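Local coordinates for probable spore coat polysaccharide biosynthesis protein E (Chromobacterium violaceum ATCC 12472, PDB 3G8R) that probably works as an N-acylneuraminate-9-phosphate synthase of the NeuB family, a zinc-binding enzyme whose barrel and SAF domains make up this chain, at residues Ile115-Cys120 against Glu129-Ser134; Thr123-Leu128 against Arg147-Lys152; Lys152-Met157 against Lys162-Met167; Phe156-Gly161 against Ala193-Gly198. All blocks are in the same frame, centred on the assembly; numbering follows the deposited sequence.

Contact 1: Ile115-Cys120 against Glu129-Ser134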
loop_
_atom_site.group_PDB
_atom_site.type_symbol
_atom_site.label_atom_id
_atom_site.label_comp_id
_atom_site.label_asym_id
_atom_site.label_seq_id
_atom_site.Cartn_x
_atom_site.Cartn_y
_atom_site.Cartn_z
ATOM N N ILE A 115 4.524 2.005 26.865
ATOM C CA ILE A 115 5.375 0.822 26.965
ATOM C C ILE A 115 5.567 0.106 25.631
ATOM O O ILE A 115 4.611 -0.413 25.076
ATOM C CB ILE A 115 4.820 -0.196 28.014
ATOM C CG1 ILE A 115 4.937 0.387 29.421
ATOM C CG2 ILE A 115 5.568 -1.548 27.945
ATOM C CD1 ILE A 115 3.994 -0.225 30.448
ATOM N N LYS A 116 6.784 0.064 25.102
ATOM C CA LYS A 116 6.993 -0.838 23.966
ATOM C C LYS A 116 7.361 -2.198 24.492
ATOM O O LYS A 116 8.147 -2.309 25.422
ATOM C CB LYS A 116 8.066 -0.371 22.993
ATOM C CG LYS A 116 7.593 -0.430 21.549
ATOM C CD LYS A 116 7.885 -1.736 20.801
ATOM C CE LYS A 116 9.296 -1.707 20.196
ATOM N NZ LYS A 116 9.403 -2.454 18.882
ATOM N N ILE A 117 6.774 -3.231 23.923
ATOM C CA ILE A 117 7.286 -4.563 24.112
ATOM C C ILE A 117 8.183 -4.955 22.929
ATOM O O ILE A 117 7.735 -4.964 21.780
ATOM C CB ILE A 117 6.126 -5.544 24.202
ATOM C CG1 ILE A 117 5.265 -5.198 25.408
ATOM C CG2 ILE A 117 6.616 -7.017 24.233
ATOM C CD1 ILE A 117 4.080 -6.142 25.598
ATOM N N ALA A 118 9.434 -5.293 23.184
ATOM C CA ALA A 118 10.287 -5.795 22.116
ATOM C C ALA A 118 9.840 -7.177 21.629
ATOM O O ALA A 118 9.183 -7.930 22.349
ATOM C CB ALA A 118 11.722 -5.855 22.581
ATOM N N SER A 119 10.224 -7.525 20.414
ATOM C CA SER A 119 9.805 -8.784 19.824
ATOM C C SER A 119 10.346 -9.958 20.596
ATOM O O SER A 119 9.759 -11.032 20.565
ATOM C CB SER A 119 10.289 -8.886 18.373
ATOM O OG SER A 119 10.736 -7.623 17.918
ATOM N N CYS A 120 11.487 -9.760 21.258
ATOM C CA CYS A 120 12.169 -10.832 22.006
ATOM C C CYS A 120 11.421 -11.132 23.290
ATOM O O CYS A 120 11.331 -12.301 23.723
ATOM C CB CYS A 120 13.618 -10.455 22.311
ATOM S SG CYS A 120 13.803 -8.884 23.180
ATOM N N GLU A 129 2.833 -10.158 32.368
ATOM C CA GLU A 129 2.046 -10.038 33.582
ATOM C C GLU A 129 2.383 -8.718 34.260
ATOM O O GLU A 129 1.478 -7.960 34.581
ATOM C CB GLU A 129 2.269 -11.220 34.523
ATOM C CG GLU A 129 1.528 -12.504 34.121
ATOM C CD GLU A 129 2.099 -13.791 34.774
ATOM O OE1 GLU A 129 3.347 -13.956 34.824
ATOM O OE2 GLU A 129 1.291 -14.655 35.210
ATOM N N ARG A 130 3.675 -8.415 34.427
ATOM C CA ARG A 130 4.072 -7.162 35.081
ATOM C C ARG A 130 3.578 -5.942 34.354
ATOM O O ARG A 130 3.253 -4.944 35.012
ATOM C CB ARG A 130 5.575 -7.008 35.313
ATOM C CG ARG A 130 5.886 -6.717 36.798
ATOM C CD ARG A 130 5.987 -5.243 37.268
ATOM N NE ARG A 130 4.791 -4.417 37.060
ATOM C CZ ARG A 130 4.688 -3.128 37.401
ATOM N NH1 ARG A 130 5.692 -2.493 38.005
ATOM N NH2 ARG A 130 3.577 -2.458 37.115
ATOM N N ILE A 131 3.520 -6.017 33.022
ATOM C CA ILE A 131 3.097 -4.881 32.196
ATOM C C ILE A 131 1.590 -4.703 32.277
ATOM O O ILE A 131 1.078 -3.590 32.347
ATOM C CB ILE A 131 3.536 -5.069 30.734
ATOM C CG1 ILE A 131 5.064 -4.953 30.623
ATOM C CG2 ILE A 131 2.839 -4.083 29.848
ATOM C CD1 ILE A 131 5.673 -5.315 29.252
ATOM N N ALA A 132 0.890 -5.826 32.256
ATOM C CA ALA A 132 -0.571 -5.829 32.313
ATOM C C ALA A 132 -1.070 -5.138 33.566
ATOM O O ALA A 132 -2.047 -4.436 33.526
ATOM C CB ALA A 132 -1.099 -7.242 32.266
ATOM N N ARG A 133 -0.392 -5.336 34.683
ATOM C CA ARG A 133 -0.817 -4.677 35.895
ATOM C C ARG A 133 -0.408 -3.204 35.909
ATOM O O ARG A 133 -0.432 -2.567 36.937
ATOM C CB ARG A 133 -0.401 -5.466 37.149
ATOM C CG ARG A 133 1.017 -5.328 37.640
ATOM C CD ARG A 133 1.149 -5.942 39.065
ATOM N NE ARG A 133 1.282 -7.406 39.027
ATOM C CZ ARG A 133 2.426 -8.067 39.245
ATOM N NH1 ARG A 133 3.550 -7.403 39.543
ATOM N NH2 ARG A 133 2.447 -9.398 39.171
ATOM N N SER A 134 -0.055 -2.668 34.749
ATOM C CA SER A 134 0.295 -1.258 34.625
ATOM C C SER A 134 -0.919 -0.573 34.032
ATOM O O SER A 134 -1.896 -1.246 33.741
ATOM C CB SER A 134 1.499 -1.101 33.705
ATOM O OG SER A 134 2.190 0.095 33.981
#
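Ile131, on the helix 125-132, pushes its side chain between Ile115 and Ile117 of the strand 114-117, and these three isoleucines carry most of the contact. Both branches of Ile131 are used. The longer one ends in CD1, which lies 3.9 Å from CG1 of Ile117 and 4.0 Å from CG2 of Ile115, so the methyl straddles the two strand residues that face the helix. The shorter branch, the methyl CG2, rests 4.1 Å from CD1 of Ile115. Ile115 and Ile131 run past each other in opposite senses, each laying its CG2 and its CD1 along the partner. With CG1 of Ile131 trans to the carbonyl carbon (chi1 -69°), the long branch reaches the strand.

Strand and helix are the first two elements of a beta-alpha-beta unit completed by strand 138-141, in the eight-stranded parallel barrel of the TIM-barrel NeuB domain. Val138 of that third element touches both Ile117 and Ile131, while Val104 of the preceding helix 101-109 packs on Ile131 as well.

Ser134, just past the helix end, closes the row at Ile115: its OG sits 4.0 Å from CD1 of Ile115, a van der Waals neighbour. The polar need of that buried hydroxyl is met by a hydrogen bond with Glu108 OE1.

Contact 2: Thr123-Leu128 against Arg147-Lys152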
loop_
_atom_site.group_PDB
_atom_site.type_symbol
_atom_site.label_atom_id
_atom_site.label_comp_id
_atom_site.label_asym_id
_atom_site.label_seq_id
_atom_site.Cartn_x
_atom_site.Cartn_y
_atom_site.Cartn_z
ATOM N N THR A 123 6.871 -12.913 24.065
ATOM C CA THR A 123 6.263 -14.013 24.828
ATOM C C THR A 123 6.892 -14.238 26.214
ATOM O O THR A 123 6.690 -15.271 26.848
ATOM C CB THR A 123 6.277 -15.324 24.029
ATOM O OG1 THR A 123 7.578 -15.526 23.450
ATOM C CG2 THR A 123 5.275 -15.260 22.941
ATOM N N ASP A 124 7.665 -13.268 26.668
ATOM C CA ASP A 124 8.252 -13.286 27.993
ATOM C C ASP A 124 7.099 -13.037 29.013
ATOM O O ASP A 124 6.945 -11.934 29.583
ATOM C CB ASP A 124 9.343 -12.203 28.031
ATOM C CG ASP A 124 10.262 -12.294 29.239
ATOM O OD1 ASP A 124 9.731 -12.433 30.361
ATOM O OD2 ASP A 124 11.517 -12.186 29.059
ATOM N N TRP A 125 6.305 -14.093 29.216
ATOM C CA TRP A 125 5.040 -14.055 29.961
ATOM C C TRP A 125 5.080 -13.357 31.304
ATOM O O TRP A 125 4.226 -12.520 31.596
ATOM C CB TRP A 125 4.530 -15.472 30.169
ATOM C CG TRP A 125 4.360 -16.189 28.890
ATOM C CD1 TRP A 125 5.011 -17.333 28.478
ATOM C CD2 TRP A 125 3.487 -15.806 27.818
ATOM N NE1 TRP A 125 4.580 -17.688 27.225
ATOM C CE2 TRP A 125 3.651 -16.769 26.787
ATOM C CE3 TRP A 125 2.592 -14.738 27.622
ATOM C CZ2 TRP A 125 2.950 -16.687 25.557
ATOM C CZ3 TRP A 125 1.893 -14.656 26.405
ATOM C CH2 TRP A 125 2.083 -15.625 25.388
ATOM N N PRO A 126 6.069 -13.701 32.135
ATOM C CA PRO A 126 6.201 -12.992 33.402
ATOM C C PRO A 126 6.339 -11.494 33.181
ATOM O O PRO A 126 5.794 -10.716 33.973
ATOM C CB PRO A 126 7.503 -13.541 33.988
ATOM C CG PRO A 126 7.714 -14.840 33.305
ATOM C CD PRO A 126 7.119 -14.721 31.950
ATOM N N LEU A 127 7.060 -11.085 32.134
ATOM C CA LEU A 127 7.224 -9.660 31.865
ATOM C C LEU A 127 5.896 -9.050 31.472
ATOM O O LEU A 127 5.611 -7.901 31.836
ATOM C CB LEU A 127 8.278 -9.378 30.781
ATOM C CG LEU A 127 8.399 -7.893 30.422
ATOM C CD1 LEU A 127 8.748 -7.035 31.657
ATOM C CD2 LEU A 127 9.358 -7.592 29.289
ATOM N N LEU A 128 5.096 -9.819 30.728
ATOM C CA LEU A 128 3.784 -9.348 30.288
ATOM C C LEU A 128 2.841 -9.181 31.468
ATOM O O LEU A 128 2.136 -8.176 31.558
ATOM C CB LEU A 128 3.165 -10.272 29.234
ATOM C CG LEU A 128 3.869 -10.343 27.883
ATOM C CD1 LEU A 128 2.914 -10.847 26.814
ATOM C CD2 LEU A 128 4.451 -9.002 27.440
ATOM N N ARG A 147 1.317 -16.832 15.147
ATOM C CA ARG A 147 -0.068 -16.364 15.143
ATOM C C ARG A 147 -0.770 -16.693 16.476
ATOM O O ARG A 147 -1.339 -15.813 17.118
ATOM C CB ARG A 147 -0.820 -17.008 13.982
ATOM C CG ARG A 147 -2.065 -16.254 13.553
ATOM C CD ARG A 147 -2.819 -17.015 12.443
ATOM N NE ARG A 147 -3.838 -17.961 12.934
ATOM C CZ ARG A 147 -3.785 -19.286 12.784
ATOM N NH1 ARG A 147 -4.771 -20.052 13.263
ATOM N NH2 ARG A 147 -2.753 -19.848 12.153
ATOM N N GLU A 148 -0.700 -17.955 16.893
ATOM C CA GLU A 148 -1.280 -18.392 18.160
ATOM C C GLU A 148 -0.791 -17.552 19.366
ATOM O O GLU A 148 -1.571 -17.249 20.280
ATOM C CB GLU A 148 -1.079 -19.903 18.386
ATOM C CG GLU A 148 0.076 -20.564 17.608
ATOM C CD GLU A 148 -0.120 -20.617 16.065
ATOM O OE1 GLU A 148 -1.152 -21.158 15.606
ATOM O OE2 GLU A 148 0.766 -20.110 15.315
ATOM N N ASP A 149 0.475 -17.149 19.349
ATOM C CA ASP A 149 1.003 -16.307 20.411
ATOM C C ASP A 149 0.504 -14.871 20.381
ATOM O O ASP A 149 0.296 -14.279 21.440
ATOM C CB ASP A 149 2.526 -16.267 20.371
ATOM C CG ASP A 149 3.158 -17.556 20.838
ATOM O OD1 ASP A 149 2.535 -18.250 21.699
ATOM O OD2 ASP A 149 4.288 -17.859 20.346
ATOM N N ILE A 150 0.366 -14.307 19.182
ATOM C CA ILE A 150 0.013 -12.904 19.016
ATOM C C ILE A 150 -1.438 -12.809 19.328
ATOM O O ILE A 150 -1.891 -11.858 19.949
ATOM C CB ILE A 150 0.198 -12.420 17.573
ATOM C CG1 ILE A 150 1.577 -12.754 17.060
ATOM C CG2 ILE A 150 -0.005 -10.912 17.478
ATOM C CD1 ILE A 150 1.827 -12.372 15.605
ATOM N N ASP A 151 -2.170 -13.813 18.866
ATOM C CA ASP A 151 -3.523 -14.056 19.335
ATOM C C ASP A 151 -3.623 -14.088 20.851
ATOM O O ASP A 151 -4.468 -13.391 21.402
ATOM C CB ASP A 151 -4.033 -15.369 18.794
ATOM C CG ASP A 151 -4.638 -15.240 17.431
ATOM O OD1 ASP A 151 -4.521 -14.178 16.785
ATOM O OD2 ASP A 151 -5.262 -16.237 16.995
ATOM N N LYS A 152 -2.797 -14.885 21.530
ATOM C CA LYS A 152 -2.931 -14.968 22.980
ATOM C C LYS A 152 -2.723 -13.584 23.550
ATOM O O LYS A 152 -3.563 -13.082 24.327
ATOM C CB LYS A 152 -1.938 -15.927 23.620
ATOM C CG LYS A 152 -2.426 -17.352 23.663
ATOM C CD LYS A 152 -1.309 -18.359 23.963
ATOM C CE LYS A 152 -1.609 -19.706 23.271
ATOM N NZ LYS A 152 -0.371 -20.304 22.659
#
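Thr123 carries CG2 trans to its carbonyl carbon, with OG1 between the backbone N and C (chi1 47°), and Asp149 likewise turns CG away from its own carbonyl carbon (chi1 -73°); the methyl and the carboxylate thereby meet. CG2 of Thr123 lies 3.8 Å from CG of Asp149 and 3.9 Å from its CB, the two side chains crossing nearly at right angles. The hydroxyl of Thr123 is engaged across the dimer interface, hydrogen-bonded with Asn313 OD1 of the second subunit.

The indole of Trp125 comes at Asp149 with its benzo edge. CZ2 of Trp125 is 4.2 Å from OD1 of Asp149, which lies near the ring plane, and the ring and carboxylate planes stand 71° apart. This joins the start of helix 125-132 to the first turns of helix 147-158, successive helices on the outside of the TIM barrel. Asp124 is the N-cap of the former: its OD1 accepts a weak bond from Leu127 N and also pairs with Arg280 NH2 of the second subunit.

One turn after Asp149, Lys152 sets its CB obliquely 4.4 Å from CH2 of Trp125. Its chain then runs on, largely extended, and NZ of Lys152 makes a long salt bridge of 3.7 Å with OD1 of Asp149.

Contact 3: Lys152-Met157 against Lys162-Met167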
loop_
_atom_site.group_PDB
_atom_site.type_symbol
_atom_site.label_atom_id
_atom_site.label_comp_id
_atom_site.label_asym_id
_atom_site.label_seq_id
_atom_site.Cartn_x
_atom_site.Cartn_y
_atom_site.Cartn_z
ATOM N N LYS A 152 -2.797 -14.885 21.530
ATOM C CA LYS A 152 -2.931 -14.968 22.980
ATOM C C LYS A 152 -2.723 -13.584 23.550
ATOM O O LYS A 152 -3.563 -13.082 24.327
ATOM C CB LYS A 152 -1.938 -15.927 23.620
ATOM C CG LYS A 152 -2.426 -17.352 23.663
ATOM C CD LYS A 152 -1.309 -18.359 23.963
ATOM C CE LYS A 152 -1.609 -19.706 23.271
ATOM N NZ LYS A 152 -0.371 -20.304 22.659
ATOM N N VAL A 153 -1.627 -12.967 23.118
ATOM C CA VAL A 153 -1.230 -11.683 23.624
ATOM C C VAL A 153 -2.253 -10.586 23.318
ATOM O O VAL A 153 -2.569 -9.782 24.188
ATOM C CB VAL A 153 0.146 -11.279 23.083
ATOM C CG1 VAL A 153 0.403 -9.837 23.407
ATOM C CG2 VAL A 153 1.211 -12.117 23.704
ATOM N N VAL A 154 -2.764 -10.553 22.091
ATOM C CA VAL A 154 -3.770 -9.568 21.747
ATOM C C VAL A 154 -4.983 -9.768 22.629
ATOM O O VAL A 154 -5.309 -8.914 23.434
ATOM C CB VAL A 154 -4.201 -9.642 20.271
ATOM C CG1 VAL A 154 -5.527 -8.987 20.079
ATOM C CG2 VAL A 154 -3.226 -8.930 19.413
ATOM N N SER A 155 -5.620 -10.917 22.488
ATOM C CA SER A 155 -6.783 -11.269 23.266
ATOM C C SER A 155 -6.607 -10.895 24.744
ATOM O O SER A 155 -7.447 -10.218 25.326
ATOM C CB SER A 155 -7.051 -12.765 23.093
ATOM O OG SER A 155 -7.870 -13.286 24.115
ATOM N N PHE A 156 -5.492 -11.298 25.326
ATOM C CA PHE A 156 -5.298 -11.132 26.742
ATOM C C PHE A 156 -5.196 -9.674 27.144
ATOM O O PHE A 156 -5.785 -9.280 28.130
ATOM C CB PHE A 156 -4.082 -11.931 27.181
ATOM C CG PHE A 156 -3.277 -11.302 28.292
ATOM C CD1 PHE A 156 -2.232 -10.438 28.004
ATOM C CD2 PHE A 156 -3.533 -11.622 29.616
ATOM C CE1 PHE A 156 -1.476 -9.871 29.012
ATOM C CE2 PHE A 156 -2.777 -11.067 30.637
ATOM C CZ PHE A 156 -1.740 -10.189 30.327
HETATM N N MSE A 157 -4.454 -8.884 26.376
HETATM C CA MSE A 157 -4.403 -7.440 26.562
HETATM C C MSE A 157 -5.743 -6.749 26.298
HETATM O O MSE A 157 -6.118 -5.834 27.016
HETATM C CB MSE A 157 -3.311 -6.845 25.674
HETATM C CG MSE A 157 -1.878 -7.217 26.113
HETATM SE SE MSE A 157 -1.308 -6.348 27.585
HETATM C CE MSE A 157 0.156 -7.256 28.021
ATOM N N LYS A 162 -6.928 -2.774 27.595
ATOM C CA LYS A 162 -5.746 -2.048 27.203
ATOM C C LYS A 162 -5.819 -1.349 25.840
ATOM O O LYS A 162 -6.458 -1.817 24.915
ATOM C CB LYS A 162 -4.560 -2.987 27.267
ATOM C CG LYS A 162 -3.768 -2.791 28.507
ATOM C CD LYS A 162 -3.949 -3.940 29.455
ATOM C CE LYS A 162 -3.976 -3.468 30.937
ATOM N NZ LYS A 162 -2.835 -2.567 31.280
ATOM N N ASP A 163 -5.157 -0.202 25.741
ATOM C CA ASP A 163 -4.919 0.437 24.448
ATOM C C ASP A 163 -3.717 -0.238 23.786
ATOM O O ASP A 163 -2.557 0.017 24.155
ATOM C CB ASP A 163 -4.656 1.927 24.630
ATOM C CG ASP A 163 -4.160 2.614 23.345
ATOM O OD1 ASP A 163 -3.787 1.966 22.315
ATOM O OD2 ASP A 163 -4.119 3.858 23.377
ATOM N N LEU A 164 -3.974 -1.083 22.798
ATOM C CA LEU A 164 -2.871 -1.850 22.196
ATOM C C LEU A 164 -2.513 -1.408 20.792
ATOM O O LEU A 164 -3.352 -0.896 20.057
ATOM C CB LEU A 164 -3.166 -3.338 22.249
ATOM C CG LEU A 164 -2.113 -4.389 21.925
ATOM C CD1 LEU A 164 -0.679 -4.090 22.473
ATOM C CD2 LEU A 164 -2.653 -5.711 22.450
ATOM N N THR A 165 -1.246 -1.577 20.446
ATOM C CA THR A 165 -0.749 -1.303 19.116
ATOM C C THR A 165 0.158 -2.435 18.807
ATOM O O THR A 165 0.990 -2.785 19.624
ATOM C CB THR A 165 0.008 0.008 19.113
ATOM O OG1 THR A 165 -0.934 1.050 19.412
ATOM C CG2 THR A 165 0.651 0.301 17.782
ATOM N N ILE A 166 0.011 -3.021 17.631
ATOM C CA ILE A 166 0.812 -4.158 17.245
ATOM C C ILE A 166 1.691 -3.866 16.014
ATOM O O ILE A 166 1.190 -3.308 15.025
ATOM C CB ILE A 166 -0.126 -5.298 17.029
ATOM C CG1 ILE A 166 -0.318 -5.982 18.373
ATOM C CG2 ILE A 166 0.389 -6.277 15.960
ATOM C CD1 ILE A 166 -0.675 -7.428 18.256
HETATM N N MSE A 167 2.987 -4.191 16.049
HETATM C CA MSE A 167 3.845 -3.670 14.964
HETATM C C MSE A 167 4.493 -4.737 14.140
HETATM O O MSE A 167 4.997 -5.677 14.641
HETATM C CB MSE A 167 4.940 -2.726 15.452
HETATM C CG MSE A 167 4.567 -1.711 16.514
HETATM SE SE MSE A 167 4.295 -0.028 15.987
HETATM C CE MSE A 167 5.955 0.497 15.493
#
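Met157, a selenomethionine on helix 147-158, meets Leu164 and Lys162 of the segment 162-167 in succession along its side chain. CB comes first, 3.5 Å from CD2 of Leu164, and CG stays on the same methyl at 4.0 Å from CD2 of Leu164. The chain then bends (chi2 -74°) and carries the heavy atom away from the leucine: SE of Met157 lies 4.0 Å from CD of Lys162, over the aliphatic part of that lysine. CE, at the tip, leaves the segment 162-167 and approaches the backbone of Leu128 in the neighbouring helix. Leu164 and Met157 cross at about a right angle, and CD2 of Leu164 also reaches CA of Val154, one turn earlier.

The backbone of Met157 adds the sole hydrogen bond between the segments, Lys162 N to Met157 O at 3.2 Å, with an N-H...O angle of 156° and the donor somewhat tilted from the carbonyl plane. Helix 147-158 and strand 164-168 are the second and third parts of a beta-alpha-beta unit of the TIM barrel; the axes of 152-157 and 164-167 are almost antiparallel at 167° and 10.0 Å apart. Beyond its methylenes Lys162 turns to the C-terminal end of helix 125-132, where NZ is hydrogen-bonded to the carbonyl of Ala132 and to that of Ser134 just beyond the helix.

The lysine thus serves two chemistries, its carbon chain extending the apolar layer between helix and sheet while its ammonium group is satisfied by carbonyl oxygens just past that layer.

Contact 4: Phe156-Gly161 against Ala193-Gly198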
loop_
_atom_site.group_PDB
_atom_site.type_symbol
_atom_site.label_atom_id
_atom_site.label_comp_id
_atom_site.label_asym_id
_atom_site.label_seq_id
_atom_site.Cartn_x
_atom_site.Cartn_y
_atom_site.Cartn_z
ATOM N N PHE A 156 -5.492 -11.298 25.326
ATOM C CA PHE A 156 -5.298 -11.132 26.742
ATOM C C PHE A 156 -5.196 -9.674 27.144
ATOM O O PHE A 156 -5.785 -9.280 28.130
ATOM C CB PHE A 156 -4.082 -11.931 27.181
ATOM C CG PHE A 156 -3.277 -11.302 28.292
ATOM C CD1 PHE A 156 -2.232 -10.438 28.004
ATOM C CD2 PHE A 156 -3.533 -11.622 29.616
ATOM C CE1 PHE A 156 -1.476 -9.871 29.012
ATOM C CE2 PHE A 156 -2.777 -11.067 30.637
ATOM C CZ PHE A 156 -1.740 -10.189 30.327
HETATM N N MSE A 157 -4.454 -8.884 26.376
HETATM C CA MSE A 157 -4.403 -7.440 26.562
HETATM C C MSE A 157 -5.743 -6.749 26.298
HETATM O O MSE A 157 -6.118 -5.834 27.016
HETATM C CB MSE A 157 -3.311 -6.845 25.674
HETATM C CG MSE A 157 -1.878 -7.217 26.113
HETATM SE SE MSE A 157 -1.308 -6.348 27.585
HETATM C CE MSE A 157 0.156 -7.256 28.021
ATOM N N LEU A 158 -6.470 -7.174 25.270
ATOM C CA LEU A 158 -7.707 -6.477 24.887
ATOM C C LEU A 158 -8.799 -6.715 25.910
ATOM O O LEU A 158 -9.654 -5.855 26.171
ATOM C CB LEU A 158 -8.200 -6.938 23.522
ATOM C CG LEU A 158 -7.635 -6.299 22.255
ATOM C CD1 LEU A 158 -8.399 -6.803 21.021
ATOM C CD2 LEU A 158 -7.594 -4.785 22.280
ATOM N N HIS A 159 -8.796 -7.928 26.442
ATOM C CA HIS A 159 -9.635 -8.259 27.548
ATOM C C HIS A 159 -8.874 -7.725 28.737
ATOM O O HIS A 159 -7.697 -8.056 28.914
ATOM C CB HIS A 159 -9.748 -9.761 27.658
ATOM C CG HIS A 159 -10.705 -10.198 28.707
ATOM N ND1 HIS A 159 -10.295 -10.748 29.900
ATOM C CD2 HIS A 159 -12.057 -10.133 28.758
ATOM C CE1 HIS A 159 -11.356 -11.028 30.636
ATOM N NE2 HIS A 159 -12.437 -10.669 29.961
ATOM N N ARG A 160 -9.522 -6.899 29.550
ATOM C CA ARG A 160 -8.782 -6.080 30.519
ATOM C C ARG A 160 -8.308 -4.750 29.881
ATOM O O ARG A 160 -7.403 -4.069 30.373
ATOM C CB ARG A 160 -7.657 -6.880 31.203
ATOM C CG ARG A 160 -6.258 -6.574 30.762
ATOM C CD ARG A 160 -5.317 -7.713 31.100
ATOM N NE ARG A 160 -5.740 -8.513 32.254
ATOM C CZ ARG A 160 -6.216 -9.763 32.187
ATOM N NH1 ARG A 160 -6.359 -10.389 31.007
ATOM N NH2 ARG A 160 -6.565 -10.389 33.313
ATOM N N GLY A 161 -8.953 -4.417 28.769
ATOM C CA GLY A 161 -9.198 -3.029 28.369
ATOM C C GLY A 161 -8.031 -2.146 27.989
ATOM O O GLY A 161 -8.144 -0.919 28.023
ATOM N N ALA A 193 -8.953 -6.471 14.291
ATOM C CA ALA A 193 -9.687 -5.229 14.028
ATOM C C ALA A 193 -9.868 -4.452 15.325
ATOM O O ALA A 193 -10.001 -5.041 16.399
ATOM C CB ALA A 193 -11.018 -5.520 13.333
ATOM N N GLY A 194 -9.841 -3.133 15.243
ATOM C CA GLY A 194 -9.808 -2.317 16.470
ATOM C C GLY A 194 -8.533 -2.507 17.308
ATOM O O GLY A 194 -8.590 -2.516 18.556
ATOM N N VAL A 195 -7.394 -2.690 16.633
ATOM C CA VAL A 195 -6.089 -2.607 17.283
ATOM C C VAL A 195 -5.248 -1.782 16.347
ATOM O O VAL A 195 -5.215 -2.069 15.152
ATOM C CB VAL A 195 -5.440 -3.998 17.494
ATOM C CG1 VAL A 195 -3.981 -3.866 17.779
ATOM C CG2 VAL A 195 -6.063 -4.700 18.654
ATOM N N ARG A 196 -4.599 -0.735 16.849
ATOM C CA ARG A 196 -3.750 0.086 15.980
ATOM C C ARG A 196 -2.637 -0.770 15.390
ATOM O O ARG A 196 -2.016 -1.572 16.101
ATOM C CB ARG A 196 -3.141 1.220 16.764
ATOM C CG ARG A 196 -2.991 2.479 15.981
ATOM C CD ARG A 196 -2.999 3.661 16.924
ATOM N NE ARG A 196 -3.929 3.485 18.065
ATOM C CZ ARG A 196 -3.586 3.394 19.366
ATOM N NH1 ARG A 196 -2.310 3.464 19.757
ATOM N NH2 ARG A 196 -4.537 3.232 20.293
ATOM N N ILE A 197 -2.372 -0.613 14.100
ATOM C CA ILE A 197 -1.308 -1.403 13.483
ATOM C C ILE A 197 -0.153 -0.524 13.097
ATOM O O ILE A 197 -0.374 0.546 12.588
ATOM C CB ILE A 197 -1.827 -2.161 12.253
ATOM C CG1 ILE A 197 -2.922 -3.158 12.673
ATOM C CG2 ILE A 197 -0.661 -2.890 11.483
ATOM C CD1 ILE A 197 -2.427 -4.257 13.645
ATOM N N GLY A 198 1.080 -0.953 13.331
ATOM C CA GLY A 198 2.239 -0.118 12.973
ATOM C C GLY A 198 3.372 -0.918 12.383
ATOM O O GLY A 198 3.217 -2.123 12.099
#
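Leu158 and Val195 make the apolar part of the contact, and it is concentrated on one methyl. CG2 of Val195 lies 3.9 Å from CD1 and 3.9 Å from CD2 of Leu158, so the forked end of the leucine is set around it, the two side chains meeting at a slant. CG of Leu158 is trans to the carbonyl carbon (chi1 -85°), which sends the fork off the helix toward the segment 193-198. At the margin CD2 of Leu158 also passes 4.5 Å from O of Gly194.

No hydrogen bond crosses between the two segments; those here lie within the segment 156-161. Helix 147-158 ends in a Schellman motif with Gly161, at positive phi, as the C-prime residue: Gly161 N bonds to Leu158 O at 3.1 Å as the chain turns toward strand 164-168 of the TIM barrel. Arg160 adds a side-chain bond, its NH1 3.1 Å from O of Phe156 at an N-H...O angle of 167°, with that oxygen in the guanidinium plane. The CD of Arg160 meanwhile lies above one face of the Phe156 ring, toward its rim.

A charged pair joins the other segment to the chain just before strand 164-168: Arg196, at the start of strand 196-201, forms a salt bridge through NH2 with Asp163 OD1.

How the contacts relate
The four contacts follow consecutive units of the barrel wall. Contacts 1 and 2 share helix 125-132 and touch where CD1 of Ile117 meets CD2 of Leu128 at 3.4 Å; both also reach the second subunit. Helix 147-158 continues from contact 2 through contact 3 to contact 4, and CG2 of Val153 packs 3.8 Å from CD1 of Leu128 between contacts 3 and 2. Contact 1 meets contacts 3 and 4 where CB of Ala132 lies 3.6 Å from CZ of Phe156. Contacts 3 and 4, with centres about 4 Å apart, are joined through the neighbouring strands 164-168 and 196-201, with Gly198 N 2.9 Å from Ile166 O. The zinc bound by His202 and His225 is about 11 Å from the Ile117 side chain.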